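Local coordinates for S-adenosylmethionine decarboxylase proenzyme (Aquifex aeolicus, PDB 2III), which probably catalyses the decarboxylation of S-adenosylmethionine to S-adenosylmethioninamine, the propylamine donor for spermidine and spermine synthesis, at residues A2-D12 against D107-E118; A11-I21 against I98-I106. All coordinates share one frame; numbering follows the deposited sequence.

Contact 1 (A2-D12 against D107-E118); sequences AKTLGLHILAD and DKQVHERGIVEE
Residues 2-12 and 107-118 are paired as antiparallel neighbours, the first strand of the chain against the last, at one edge of this chain's sheet in a two-layer alpha/beta sandwich. His8 and His111 form a hydrogen-bonded pair, as do Leu10 with Gln109 and Asp12 with Asp107. Near Gly6 the pairing loosens as the chain turns a corner at Leu5, and Gly6 N to Arg113 O is a weak bond. Leu5 N bonds Gly114 O at 2.9 Å. A CB on Gly114 would come close to Leu5 CD1, and its positive phi itself favours glycine. Gly6 O takes two donors from opposite faces of its plane, Thr4 OG1 at 2.9 Å and Arg113 N at 2.9 Å. Gly6 also lies about 5 Å from the side chain of Cys84, probably the catalytic proton donor. Beyond the corner Lys3 pairs with Val116, and Ala2 N donates to Glu118 OE1 at 2.7 Å.

Between side chains, one hydrogen bond crosses the pair: Arg113 NH1 to His8 ND1, 3.0 Å, near both planes but bent (138°). Ring and guanidinium are nearly coplanar. Bends at chi2 (-72°) and chi3 (-57°) bring NH1 to the ring; nearer the backbone, Arg113 CG rests on His8 CB. Leu10 CD2 lies over one face of the His8 ring, toward its rim, and also touches His111 CD2 at 3.5 Å. On the other side of the sheet Leu7 CD1 packs on Val110 CG1 at 3.7 Å.

His8 NE2 is held by Asp80, and Tyr82 stacks on the ring. Arg113 forms salt bridges to Asp12 and Asp80 of the second subunit, while His111 bonds His111 of that subunit, so this face builds the dimer interface. Leu7 and Ile9 face helix 87-101, and strand 76-84 flanks residues 7-11 on their other edge.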
loop_
_atom_site.group_PDB
_atom_site.type_symbol
_atom_site.label_atom_id
_atom_site.label_comp_id
_atom_site.label_asym_id
_atom_site.label_seq_id
_atom_site.Cartn_x
_atom_site.Cartn_y
_atom_site.Cartn_z
ATOM N N ALA A 2 -20.675 -6.397 13.392
ATOM C CA ALA A 2 -19.579 -6.456 12.387
ATOM C C ALA A 2 -18.449 -5.501 12.762
ATOM O O ALA A 2 -18.691 -4.381 13.219
ATOM C CB ALA A 2 -20.123 -6.110 11.012
ATOM N N LYS A 3 -17.214 -5.955 12.576
ATOM C CA LYS A 3 -16.043 -5.145 12.885
ATOM C C LYS A 3 -15.109 -5.127 11.682
ATOM O O LYS A 3 -15.172 -6.006 10.816
ATOM C CB LYS A 3 -15.299 -5.724 14.091
ATOM C CG LYS A 3 -14.634 -7.077 13.820
ATOM C CD LYS A 3 -13.886 -7.612 15.043
ATOM C CE LYS A 3 -12.694 -6.734 15.436
ATOM N NZ LYS A 3 -11.596 -6.741 14.424
ATOM N N THR A 4 -14.241 -4.124 11.629
ATOM C CA THR A 4 -13.288 -4.013 10.536
ATOM C C THR A 4 -11.957 -4.567 11.044
ATOM O O THR A 4 -11.595 -4.359 12.200
ATOM C CB THR A 4 -13.132 -2.528 10.065
ATOM O OG1 THR A 4 -12.279 -2.474 8.914
ATOM C CG2 THR A 4 -12.543 -1.661 11.168
ATOM N N LEU A 5 -11.250 -5.297 10.189
ATOM C CA LEU A 5 -9.975 -5.892 10.570
ATOM C C LEU A 5 -8.839 -4.893 10.467
ATOM O O LEU A 5 -7.794 -5.067 11.097
ATOM C CB LEU A 5 -9.665 -7.110 9.691
ATOM C CG LEU A 5 -10.492 -8.369 9.969
ATOM C CD1 LEU A 5 -10.189 -9.427 8.921
ATOM C CD2 LEU A 5 -10.185 -8.890 11.375
ATOM N N GLY A 6 -9.043 -3.850 9.666
ATOM C CA GLY A 6 -8.008 -2.847 9.505
ATOM C C GLY A 6 -8.499 -1.509 8.995
ATOM O O GLY A 6 -9.583 -1.397 8.422
ATOM N N LEU A 7 -7.689 -0.481 9.216
ATOM C CA LEU A 7 -8.014 0.862 8.777
ATOM C C LEU A 7 -6.874 1.301 7.866
ATOM O O LEU A 7 -5.698 1.207 8.225
ATOM C CB LEU A 7 -8.125 1.805 9.970
ATOM C CG LEU A 7 -8.781 3.144 9.644
ATOM C CD1 LEU A 7 -10.275 2.947 9.436
ATOM C CD2 LEU A 7 -8.546 4.093 10.775
ATOM N N HIS A 8 -7.233 1.785 6.687
ATOM C CA HIS A 8 -6.257 2.194 5.694
ATOM C C HIS A 8 -6.471 3.652 5.320
ATOM O O HIS A 8 -7.525 4.032 4.810
ATOM C CB HIS A 8 -6.407 1.282 4.463
ATOM C CG HIS A 8 -5.409 1.524 3.376
ATOM N ND1 HIS A 8 -5.297 0.690 2.283
ATOM C CD2 HIS A 8 -4.500 2.512 3.190
ATOM C CE1 HIS A 8 -4.363 1.152 1.471
ATOM N NE2 HIS A 8 -3.863 2.256 1.996
ATOM N N ILE A 9 -5.462 4.466 5.594
ATOM C CA ILE A 9 -5.501 5.877 5.268
ATOM C C ILE A 9 -4.510 6.146 4.138
ATOM O O ILE A 9 -3.347 5.744 4.208
ATOM C CB ILE A 9 -5.059 6.758 6.450
ATOM C CG1 ILE A 9 -5.832 6.399 7.716
ATOM C CG2 ILE A 9 -5.277 8.230 6.101
ATOM C CD1 ILE A 9 -5.250 7.048 8.970
ATOM N N LEU A 10 -4.969 6.813 3.090
ATOM C CA LEU A 10 -4.069 7.162 2.007
ATOM C C LEU A 10 -4.228 8.650 1.757
ATOM O O LEU A 10 -5.329 9.190 1.843
ATOM C CB LEU A 10 -4.359 6.345 0.739
ATOM C CG LEU A 10 -5.769 5.945 0.311
ATOM C CD1 LEU A 10 -5.701 5.279 -1.052
ATOM C CD2 LEU A 10 -6.370 4.981 1.320
ATOM N N ALA A 11 -3.116 9.321 1.484
ATOM C CA ALA A 11 -3.152 10.751 1.240
ATOM C C ALA A 11 -2.139 11.154 0.196
ATOM O O ALA A 11 -1.054 10.581 0.117
ATOM C CB ALA A 11 -2.871 11.497 2.530
ATOM N N ASP A 12 -2.507 12.133 -0.619
ATOM C CA ASP A 12 -1.596 12.656 -1.618
ATOM C C ASP A 12 -1.253 14.041 -1.073
ATOM O O ASP A 12 -2.131 14.889 -0.903
ATOM C CB ASP A 12 -2.278 12.742 -2.986
ATOM C CG ASP A 12 -2.766 11.388 -3.479
ATOM O OD1 ASP A 12 -2.258 10.347 -2.999
ATOM O OD2 ASP A 12 -3.655 11.366 -4.356
ATOM N N ASP A 107 -5.122 15.657 -0.148
ATOM C CA ASP A 107 -6.284 14.916 -0.602
ATOM C C ASP A 107 -6.154 13.614 0.170
ATOM O O ASP A 107 -5.194 12.862 -0.009
ATOM C CB ASP A 107 -6.269 14.644 -2.106
ATOM C CG ASP A 107 -7.570 14.005 -2.578
ATOM O OD1 ASP A 107 -8.645 14.559 -2.238
ATOM O OD2 ASP A 107 -7.523 12.960 -3.269
ATOM N N LYS A 108 -7.114 13.358 1.046
ATOM C CA LYS A 108 -7.066 12.172 1.878
ATOM C C LYS A 108 -8.338 11.350 1.799
ATOM O O LYS A 108 -9.408 11.869 1.466
ATOM C CB LYS A 108 -6.817 12.600 3.323
ATOM C CG LYS A 108 -6.755 11.464 4.313
ATOM C CD LYS A 108 -6.829 11.980 5.744
ATOM C CE LYS A 108 -5.668 12.895 6.080
ATOM N NZ LYS A 108 -5.748 13.353 7.494
ATOM N N GLN A 109 -8.208 10.061 2.100
ATOM C CA GLN A 109 -9.339 9.138 2.114
ATOM C C GLN A 109 -9.044 8.007 3.093
ATOM O O GLN A 109 -7.894 7.606 3.259
ATOM C CB GLN A 109 -9.604 8.571 0.715
ATOM C CG GLN A 109 -9.825 9.647 -0.334
ATOM C CD GLN A 109 -10.649 9.172 -1.505
ATOM O OE1 GLN A 109 -10.716 9.841 -2.538
ATOM N NE2 GLN A 109 -11.296 8.023 -1.350
ATOM N N VAL A 110 -10.087 7.506 3.749
ATOM C CA VAL A 110 -9.949 6.421 4.716
ATOM C C VAL A 110 -10.846 5.253 4.303
ATOM O O VAL A 110 -11.977 5.461 3.877
ATOM C CB VAL A 110 -10.349 6.903 6.137
ATOM C CG1 VAL A 110 -10.137 5.803 7.154
ATOM C CG2 VAL A 110 -9.532 8.125 6.513
ATOM N N HIS A 111 -10.331 4.029 4.424
ATOM C CA HIS A 111 -11.075 2.809 4.080
ATOM C C HIS A 111 -11.003 1.785 5.218
ATOM O O HIS A 111 -9.950 1.596 5.821
ATOM C CB HIS A 111 -10.469 2.119 2.850
ATOM C CG HIS A 111 -10.509 2.931 1.597
ATOM N ND1 HIS A 111 -11.685 3.280 0.972
ATOM C CD2 HIS A 111 -9.512 3.419 0.821
ATOM C CE1 HIS A 111 -11.411 3.946 -0.136
ATOM N NE2 HIS A 111 -10.100 4.043 -0.252
ATOM N N GLU A 112 -12.111 1.119 5.512
ATOM C CA GLU A 112 -12.076 0.075 6.527
ATOM C C GLU A 112 -11.858 -1.148 5.650
ATOM O O GLU A 112 -12.686 -1.444 4.789
ATOM C CB GLU A 112 -13.411 -0.041 7.261
ATOM C CG GLU A 112 -13.854 1.232 7.962
ATOM C CD GLU A 112 -15.068 1.008 8.857
ATOM O OE1 GLU A 112 -16.094 0.492 8.359
ATOM O OE2 GLU A 112 -14.991 1.350 10.059
ATOM N N ARG A 113 -10.740 -1.841 5.837
ATOM C CA ARG A 113 -10.439 -3.004 5.008
ATOM C C ARG A 113 -10.810 -4.320 5.691
ATOM O O ARG A 113 -10.302 -4.635 6.764
ATOM C CB ARG A 113 -8.941 -3.048 4.648
ATOM C CG ARG A 113 -8.310 -1.769 4.057
ATOM C CD ARG A 113 -8.738 -1.452 2.633
ATOM N NE ARG A 113 -8.473 -2.512 1.654
ATOM C CZ ARG A 113 -7.349 -2.656 0.950
ATOM N NH1 ARG A 113 -6.338 -1.815 1.100
ATOM N NH2 ARG A 113 -7.255 -3.633 0.053
ATOM N N GLY A 114 -11.699 -5.079 5.061
ATOM C CA GLY A 114 -12.091 -6.372 5.598
ATOM C C GLY A 114 -13.125 -6.337 6.699
ATOM O O GLY A 114 -12.794 -6.150 7.874
ATOM N N ILE A 115 -14.381 -6.536 6.321
ATOM C CA ILE A 115 -15.475 -6.523 7.282
ATOM C C ILE A 115 -15.913 -7.947 7.607
ATOM O O ILE A 115 -16.279 -8.716 6.716
ATOM C CB ILE A 115 -16.662 -5.706 6.741
ATOM C CG1 ILE A 115 -16.196 -4.269 6.473
ATOM C CG2 ILE A 115 -17.810 -5.707 7.753
ATOM C CD1 ILE A 115 -17.304 -3.325 6.059
ATOM N N VAL A 116 -15.858 -8.290 8.891
ATOM C CA VAL A 116 -16.225 -9.625 9.344
ATOM C C VAL A 116 -17.277 -9.597 10.454
ATOM O O VAL A 116 -17.340 -8.654 11.247
ATOM C CB VAL A 116 -14.974 -10.401 9.841
ATOM C CG1 VAL A 116 -13.962 -10.529 8.714
ATOM C CG2 VAL A 116 -14.339 -9.681 11.018
ATOM N N GLU A 117 -18.099 -10.642 10.495
ATOM C CA GLU A 117 -19.167 -10.774 11.479
ATOM C C GLU A 117 -18.646 -10.947 12.905
ATOM O O GLU A 117 -17.557 -11.473 13.114
ATOM C CB GLU A 117 -20.058 -11.971 11.128
ATOM C CG GLU A 117 -20.817 -11.864 9.797
ATOM C CD GLU A 117 -21.718 -10.636 9.720
ATOM O OE1 GLU A 117 -22.098 -10.103 10.787
ATOM O OE2 GLU A 117 -22.058 -10.214 8.590
ATOM N N GLU A 118 -19.438 -10.488 13.875
ATOM C CA GLU A 118 -19.106 -10.598 15.296
ATOM C C GLU A 118 -19.956 -11.724 15.893
ATOM O O GLU A 118 -19.619 -12.310 16.924
ATOM C CB GLU A 118 -19.383 -9.271 16.010
ATOM C CG GLU A 118 -18.485 -8.127 15.543
ATOM C CD GLU A 118 -18.792 -6.803 16.223
ATOM O OE1 GLU A 118 -19.866 -6.223 15.954
ATOM O OE2 GLU A 118 -17.955 -6.343 17.031
#

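Contact 2 (A11-I21 against I98-I106); sequences ADLYGVDADKI and ITQLNPKRI. With MG (magnesium ion), chain B.
Leu13 and Leu101 cross at about a right angle, CD1 against CD1 at 3.6 Å, where the end of strand 3-14 meets the end of helix 87-101. The other branch of Leu13, CD2, reaches Ile98 CG1 and Ile106 CG2. Ile106 lies side by side with Leu13. Leu101 CD2 meets Ile21 CG2 at 3.7 Å, again nearly at a right angle. Val16 runs alongside Pro103, with CG2 on Pro103 CB.

Opposite Tyr14 the other strand has two residues, Lys104 and Arg105, a classic beta bulge. Tyr14 O takes Lys104 N at 2.8 Å and, weakly, Arg105 N. Gly15 CA lies tight against Lys104 CE; a CB there would clash, and the positive phi also favours glycine.

Lys20 CD and CE pass over the carbonyl oxygens of Gln100 and Leu101. A bend at chi4 (63°) brings NZ to Asp17 OD1, a salt bridge of 2.6 Å. One water links NZ to Asn102 ND2; another joins Asp17 N to Leu101 O. With an alanine in place of Lys20, Asp17 would probably lose its charged mate and the water link to Asn102 would be broken.

Tyr14 OH bonds Ile115 N of the second subunit. Asp19 O binds the magnesium ion at 2.2 Å, and Asp22 also binds it. Leu101 is covered by Leu30 of helix 24-37 and Ala77 of strand 76-84.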
loop_
_atom_site.group_PDB
_atom_site.type_symbol
_atom_site.label_atom_id
_atom_site.label_comp_id
_atom_site.label_asym_id
_atom_site.label_seq_id
_atom_site.Cartn_x
_atom_site.Cartn_y
_atom_site.Cartn_z
ATOM N N ALA A 11 -3.116 9.321 1.484
ATOM C CA ALA A 11 -3.152 10.751 1.240
ATOM C C ALA A 11 -2.139 11.154 0.196
ATOM O O ALA A 11 -1.054 10.581 0.117
ATOM C CB ALA A 11 -2.871 11.497 2.530
ATOM N N ASP A 12 -2.507 12.133 -0.619
ATOM C CA ASP A 12 -1.596 12.656 -1.618
ATOM C C ASP A 12 -1.253 14.041 -1.073
ATOM O O ASP A 12 -2.131 14.889 -0.903
ATOM C CB ASP A 12 -2.278 12.742 -2.986
ATOM C CG ASP A 12 -2.766 11.388 -3.479
ATOM O OD1 ASP A 12 -2.258 10.347 -2.999
ATOM O OD2 ASP A 12 -3.655 11.366 -4.356
ATOM N N LEU A 13 0.020 14.251 -0.769
ATOM C CA LEU A 13 0.469 15.516 -0.201
ATOM C C LEU A 13 1.135 16.415 -1.236
ATOM O O LEU A 13 2.099 16.012 -1.883
ATOM C CB LEU A 13 1.443 15.242 0.948
ATOM C CG LEU A 13 1.119 14.083 1.896
ATOM C CD1 LEU A 13 2.146 14.076 3.011
ATOM C CD2 LEU A 13 -0.286 14.219 2.472
ATOM N N TYR A 14 0.624 17.637 -1.375
ATOM C CA TYR A 14 1.160 18.600 -2.331
ATOM C C TYR A 14 1.807 19.801 -1.644
ATOM O O TYR A 14 1.529 20.103 -0.483
ATOM C CB TYR A 14 0.051 19.110 -3.255
ATOM C CG TYR A 14 -0.660 18.031 -4.041
ATOM C CD1 TYR A 14 -0.513 17.943 -5.426
ATOM C CD2 TYR A 14 -1.498 17.106 -3.405
ATOM C CE1 TYR A 14 -1.176 16.972 -6.155
ATOM C CE2 TYR A 14 -2.171 16.122 -4.133
ATOM C CZ TYR A 14 -2.001 16.066 -5.510
ATOM O OH TYR A 14 -2.657 15.114 -6.254
ATOM N N GLY A 15 2.669 20.493 -2.380
ATOM C CA GLY A 15 3.325 21.660 -1.823
ATOM C C GLY A 15 4.386 21.294 -0.812
ATOM O O GLY A 15 4.726 22.094 0.053
ATOM N N VAL A 16 4.913 20.078 -0.923
ATOM C CA VAL A 16 5.949 19.618 -0.009
ATOM C C VAL A 16 7.328 20.042 -0.512
ATOM O O VAL A 16 7.664 19.826 -1.677
ATOM C CB VAL A 16 5.937 18.084 0.126
ATOM C CG1 VAL A 16 7.124 17.632 0.982
ATOM C CG2 VAL A 16 4.605 17.621 0.734
ATOM N N ASP A 17 8.124 20.651 0.362
ATOM C CA ASP A 17 9.467 21.081 -0.021
ATOM C C ASP A 17 10.244 19.889 -0.584
ATOM O O ASP A 17 10.251 18.799 0.003
ATOM C CB ASP A 17 10.195 21.681 1.190
ATOM C CG ASP A 17 9.556 22.975 1.670
ATOM O OD1 ASP A 17 9.833 23.401 2.813
ATOM O OD2 ASP A 17 8.778 23.573 0.896
ATOM N N ALA A 18 10.879 20.104 -1.734
ATOM C CA ALA A 18 11.660 19.078 -2.424
ATOM C C ALA A 18 12.767 18.482 -1.561
ATOM O O ALA A 18 13.092 17.309 -1.692
ATOM C CB ALA A 18 12.269 19.661 -3.703
ATOM N N ASP A 19 13.349 19.290 -0.685
ATOM C CA ASP A 19 14.436 18.819 0.168
ATOM C C ASP A 19 13.978 17.839 1.246
ATOM O O ASP A 19 14.789 17.104 1.796
ATOM C CB ASP A 19 15.146 20.011 0.828
ATOM C CG ASP A 19 14.189 20.908 1.607
ATOM O OD1 ASP A 19 13.284 21.504 0.983
ATOM O OD2 ASP A 19 14.339 21.017 2.842
ATOM N N LYS A 20 12.682 17.825 1.544
ATOM C CA LYS A 20 12.151 16.927 2.571
ATOM C C LYS A 20 11.856 15.528 2.039
ATOM O O LYS A 20 11.686 14.587 2.818
ATOM C CB LYS A 20 10.846 17.473 3.149
ATOM C CG LYS A 20 10.934 18.746 3.976
ATOM C CD LYS A 20 9.536 19.077 4.518
ATOM C CE LYS A 20 9.534 20.294 5.419
ATOM N NZ LYS A 20 9.934 21.510 4.666
ATOM N N ILE A 21 11.810 15.396 0.715
ATOM C CA ILE A 21 11.459 14.128 0.081
ATOM C C ILE A 21 12.311 13.712 -1.113
ATOM O O ILE A 21 11.855 12.924 -1.944
ATOM C CB ILE A 21 9.989 14.186 -0.409
ATOM C CG1 ILE A 21 9.816 15.390 -1.342
ATOM C CG2 ILE A 21 9.031 14.303 0.784
ATOM C CD1 ILE A 21 8.406 15.577 -1.918
ATOM N N ILE A 98 2.353 13.749 8.025
ATOM C CA ILE A 98 1.880 15.012 7.473
ATOM C C ILE A 98 2.542 16.231 8.126
ATOM O O ILE A 98 2.983 17.149 7.428
ATOM C CB ILE A 98 0.340 15.137 7.595
ATOM C CG1 ILE A 98 -0.332 14.143 6.645
ATOM C CG2 ILE A 98 -0.113 16.561 7.249
ATOM C CD1 ILE A 98 -1.844 14.135 6.730
ATOM N N THR A 99 2.620 16.254 9.453
ATOM C CA THR A 99 3.235 17.396 10.127
ATOM C C THR A 99 4.705 17.523 9.786
ATOM O O THR A 99 5.221 18.631 9.676
ATOM C CB THR A 99 3.122 17.318 11.661
ATOM O OG1 THR A 99 3.807 16.151 12.128
ATOM C CG2 THR A 99 1.666 17.276 12.094
ATOM N N GLN A 100 5.390 16.397 9.625
ATOM C CA GLN A 100 6.806 16.457 9.290
ATOM C C GLN A 100 7.001 16.989 7.875
ATOM O O GLN A 100 7.910 17.775 7.619
ATOM C CB GLN A 100 7.450 15.075 9.409
ATOM C CG GLN A 100 7.438 14.515 10.822
ATOM C CD GLN A 100 8.008 15.491 11.837
ATOM O OE1 GLN A 100 9.163 15.901 11.739
ATOM N NE2 GLN A 100 7.196 15.871 12.818
ATOM N N LEU A 101 6.147 16.559 6.956
ATOM C CA LEU A 101 6.249 16.996 5.567
ATOM C C LEU A 101 5.620 18.366 5.342
ATOM O O LEU A 101 5.918 19.050 4.358
ATOM C CB LEU A 101 5.594 15.967 4.641
ATOM C CG LEU A 101 6.320 14.625 4.583
ATOM C CD1 LEU A 101 5.673 13.740 3.533
ATOM C CD2 LEU A 101 7.790 14.860 4.263
ATOM N N ASN A 102 4.736 18.750 6.256
ATOM C CA ASN A 102 4.059 20.037 6.186
ATOM C C ASN A 102 3.623 20.433 4.767
ATOM O O ASN A 102 4.119 21.411 4.199
ATOM C CB ASN A 102 4.967 21.118 6.783
ATOM C CG ASN A 102 4.337 22.499 6.747
ATOM O OD1 ASN A 102 3.209 22.696 7.202
ATOM N ND2 ASN A 102 5.072 23.466 6.216
ATOM N N PRO A 103 2.691 19.669 4.175
ATOM C CA PRO A 103 2.204 19.968 2.822
ATOM C C PRO A 103 1.272 21.182 2.820
ATOM O O PRO A 103 0.687 21.518 3.846
ATOM C CB PRO A 103 1.467 18.691 2.437
ATOM C CG PRO A 103 0.908 18.235 3.759
ATOM C CD PRO A 103 2.095 18.420 4.684
ATOM N N LYS A 104 1.137 21.832 1.666
ATOM C CA LYS A 104 0.263 22.994 1.549
ATOM C C LYS A 104 -1.174 22.583 1.203
ATOM O O LYS A 104 -2.126 23.239 1.621
ATOM C CB LYS A 104 0.817 23.965 0.498
ATOM C CG LYS A 104 2.127 24.622 0.932
ATOM C CD LYS A 104 2.609 25.666 -0.056
ATOM C CE LYS A 104 2.953 25.059 -1.410
ATOM N NZ LYS A 104 3.341 26.109 -2.398
ATOM N N ARG A 105 -1.317 21.489 0.455
ATOM C CA ARG A 105 -2.622 20.963 0.056
ATOM C C ARG A 105 -2.638 19.456 0.228
ATOM O O ARG A 105 -1.628 18.768 0.004
ATOM C CB ARG A 105 -2.943 21.303 -1.404
ATOM C CG ARG A 105 -3.601 22.648 -1.578
ATOM C CD ARG A 105 -3.725 23.053 -3.042
ATOM N NE ARG A 105 -3.906 24.500 -3.116
ATOM C CZ ARG A 105 -4.956 25.148 -2.618
ATOM N NH1 ARG A 105 -5.936 24.479 -2.025
ATOM N NH2 ARG A 105 -4.999 26.472 -2.665
ATOM N N ILE A 106 -3.800 18.939 0.597
ATOM C CA ILE A 106 -3.936 17.513 0.833
ATOM C C ILE A 106 -5.221 16.907 0.281
ATOM O O ILE A 106 -6.265 17.558 0.224
ATOM C CB ILE A 106 -3.899 17.225 2.362
ATOM C CG1 ILE A 106 -2.581 17.720 2.948
ATOM C CG2 ILE A 106 -4.075 15.743 2.629
ATOM C CD1 ILE A 106 -2.594 17.835 4.461
HETATM MG MG MG B . 16.671 16.052 1.448
HETATM O O HOH W 1 7.171 21.193 3.064
HETATM O O HOH W 2 8.311 23.427 6.378
HETATM O O HOH W 3 17.896 15.066 1.932
#

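How the contacts relate
From the N terminus, strand 3-14 first supplies contact 1 and then, through its last residues and the loop after it, contact 2. The chain next makes helix 24-37, strands 42-49, 55-61, 65-71 and 76-84, and helix 87-101. Residues 98-106 then return to 11-21 and close contact 2. Residues 107-118 run on along 2-12 and close the longer loop of contact 1, so contact 2 is nested inside it. Ala11 and Asp12 belong to both. Contact 1 joins the two strands along their length; contact 2 ties the end of strand 3-14 and the start of strand 105-116 to the helix layer. Lys108 NZ touches Ile98 CD1 between them, and both contacts reach the second subunit.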